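Local coordinates for ATP-binding protein (Mycobacterium tuberculosis, PDB 5UKV) that forms the dimerization and histidine phosphotransfer domain of the PhoR sensor kinase, which probably transfers phosphate from ATP to a protein histidine, at residues T30-F35 with S56-M61. The protein carries 1 engineered substitution. Numbering follows the deposited sequence.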
loop_
_atom_site.group_PDB
_atom_site.type_symbol
_atom_site.label_atom_id
_atom_site.label_comp_id
_atom_site.label_asym_id
_atom_site.label_seq_id
_atom_site.Cartn_x
_atom_site.Cartn_y
_atom_site.Cartn_z
ATOM N N THR A 30 -6.731 -4.014 -4.927
ATOM C CA THR A 30 -8.011 -4.743 -5.171
ATOM C C THR A 30 -7.939 -5.574 -6.436
ATOM O O THR A 30 -8.405 -6.683 -6.428
ATOM C CB THR A 30 -9.211 -3.734 -5.181
ATOM O OG1 THR A 30 -9.357 -3.211 -3.854
ATOM C CG2 THR A 30 -10.506 -4.505 -5.415
ATOM N N THR A 31 -7.293 -5.103 -7.498
ATOM C CA THR A 31 -6.875 -5.957 -8.587
ATOM C C THR A 31 -6.032 -7.244 -8.268
ATOM O O THR A 31 -6.389 -8.318 -8.685
ATOM C CB THR A 31 -6.205 -5.167 -9.675
ATOM O OG1 THR A 31 -7.170 -4.225 -10.202
ATOM C CG2 THR A 31 -5.835 -6.021 -10.861
ATOM N N ILE A 32 -4.883 -7.078 -7.591
ATOM C CA ILE A 32 -4.095 -8.168 -7.183
ATOM C C ILE A 32 -4.947 -9.166 -6.391
ATOM O O ILE A 32 -4.950 -10.394 -6.658
ATOM C CB ILE A 32 -2.892 -7.666 -6.392
ATOM C CG1 ILE A 32 -1.931 -6.838 -7.230
ATOM C CG2 ILE A 32 -2.190 -8.861 -5.791
ATOM C CD1 ILE A 32 -1.086 -5.781 -6.522
ATOM N N ARG A 33 -5.701 -8.678 -5.426
ATOM C CA ARG A 33 -6.541 -9.547 -4.631
ATOM C C ARG A 33 -7.629 -10.258 -5.416
ATOM O O ARG A 33 -7.799 -11.409 -5.268
ATOM C CB ARG A 33 -7.186 -8.790 -3.504
ATOM C CG ARG A 33 -6.272 -8.486 -2.357
ATOM C CD ARG A 33 -6.993 -7.748 -1.267
ATOM N NE ARG A 33 -7.455 -8.678 -0.268
ATOM C CZ ARG A 33 -7.827 -8.296 0.937
ATOM N NH1 ARG A 33 -7.797 -7.008 1.218
ATOM N NH2 ARG A 33 -8.214 -9.181 1.838
ATOM N N GLY A 34 -8.304 -9.536 -6.280
ATOM C CA GLY A 34 -9.313 -10.077 -7.061
ATOM C C GLY A 34 -8.811 -11.159 -7.964
ATOM O O GLY A 34 -9.464 -12.153 -8.147
ATOM N N PHE A 35 -7.669 -10.938 -8.568
ATOM C CA PHE A 35 -7.069 -11.912 -9.479
ATOM C C PHE A 35 -6.635 -13.174 -8.750
ATOM O O PHE A 35 -6.801 -14.295 -9.238
ATOM C CB PHE A 35 -5.956 -11.303 -10.336
ATOM C CG PHE A 35 -6.414 -10.533 -11.513
ATOM C CD1 PHE A 35 -7.717 -10.061 -11.662
ATOM C CD2 PHE A 35 -5.574 -10.367 -12.619
ATOM C CE1 PHE A 35 -8.113 -9.347 -12.836
ATOM C CE2 PHE A 35 -6.012 -9.654 -13.793
ATOM C CZ PHE A 35 -7.286 -9.171 -13.892
ATOM N N SER A 56 2.244 -6.352 -12.840
ATOM C CA SER A 56 2.114 -5.027 -13.324
ATOM C C SER A 56 1.552 -4.107 -12.238
ATOM O O SER A 56 2.092 -3.085 -11.944
ATOM C CB SER A 56 1.196 -5.094 -14.528
ATOM O OG SER A 56 0.904 -3.847 -15.006
ATOM N N GLU A 57 0.524 -4.560 -11.574
ATOM C CA GLU A 57 -0.095 -3.750 -10.480
ATOM C C GLU A 57 0.873 -3.623 -9.301
ATOM O O GLU A 57 0.930 -2.558 -8.734
ATOM C CB GLU A 57 -1.458 -4.274 -10.106
ATOM C CG GLU A 57 -2.507 -4.224 -11.240
ATOM C CD GLU A 57 -2.587 -2.902 -11.951
ATOM O OE1 GLU A 57 -2.499 -1.855 -11.296
ATOM O OE2 GLU A 57 -2.637 -2.911 -13.191
ATOM N N ALA A 58 1.706 -4.622 -9.037
ATOM C CA ALA A 58 2.593 -4.585 -7.919
ATOM C C ALA A 58 3.676 -3.542 -8.232
ATOM O O ALA A 58 4.128 -2.829 -7.334
ATOM C CB ALA A 58 3.192 -5.942 -7.594
ATOM N N SER A 59 4.155 -3.541 -9.467
ATOM C CA SER A 59 5.158 -2.573 -9.871
ATOM C C SER A 59 4.582 -1.162 -9.831
ATOM O O SER A 59 5.209 -0.277 -9.339
ATOM C CB SER A 59 5.835 -2.912 -11.194
ATOM O OG SER A 59 4.963 -2.740 -12.224
ATOM N N ARG A 60 3.362 -0.987 -10.307
ATOM C CA ARG A 60 2.700 0.288 -10.184
ATOM C C ARG A 60 2.650 0.720 -8.689
ATOM O O ARG A 60 2.852 1.876 -8.387
ATOM C CB ARG A 60 1.233 0.262 -10.753
ATOM C CG ARG A 60 0.413 1.550 -10.709
ATOM C CD ARG A 60 -1.107 1.350 -11.004
ATOM N NE ARG A 60 -1.299 0.586 -12.250
ATOM C CZ ARG A 60 -1.077 1.067 -13.459
ATOM N NH1 ARG A 60 -0.701 2.310 -13.610
ATOM N NH2 ARG A 60 -1.282 0.324 -14.541
HETATM N N MSE A 61 2.239 -0.136 -7.774
HETATM C CA MSE A 61 2.232 0.271 -6.404
HETATM C C MSE A 61 3.576 0.518 -5.855
HETATM O O MSE A 61 3.781 1.329 -4.952
HETATM C CB MSE A 61 1.710 -0.905 -5.473
HETATM C CG MSE A 61 0.256 -0.976 -5.510
HETATM SE SE MSE A 61 -0.382 -2.536 -4.379
HETATM C CE MSE A 61 -0.206 -1.585 -2.744
#
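Ile32 reaches across to three residues at once, and the contact is held by apolar packing, with no hydrogen bond joining 30-35 to 56-61. Ile32 CG1 meets Glu57 CB at 3.9 Å. Because chi1 (-65°) sets CG1 beside the backbone N and chi2 (153°) extends the branch, Ile32 CD1 also comes to 4.4 Å from Ala58 CB and 4.0 Å from the selenium, SE, of Met61, a selenomethionine. The methyl CG2 of Thr31 meets CG of Glu57 at 3.8 Å, the two side chains crossing at a slant, so the aliphatic part of the glutamate serves as a hydrophobic surface.

The two segments are facing turns of helices 2-40 and 47-71, the antiparallel hairpin of a histidine kinase DHp domain; their axes come within 9.7 Å, at 156°. Two such hairpins build the dimer's helical bundle: Ile32 also packs on Ile54 of the second subunit, and Ala58 and Met61 on its Leu29.

The Glu57 carboxylate bonds within helix 47-71. Arg60 NE donates to Glu57 OE1 (2.9 Å) in a salt bridge; OE1 lies almost in the guanidinium plane, and NE meets it on the syn side, somewhat out of the carboxylate plane. Glu57 OE2 pairs with Arg53, so two arginines hold the buried residue's carboxylate and probably favour its ionised form.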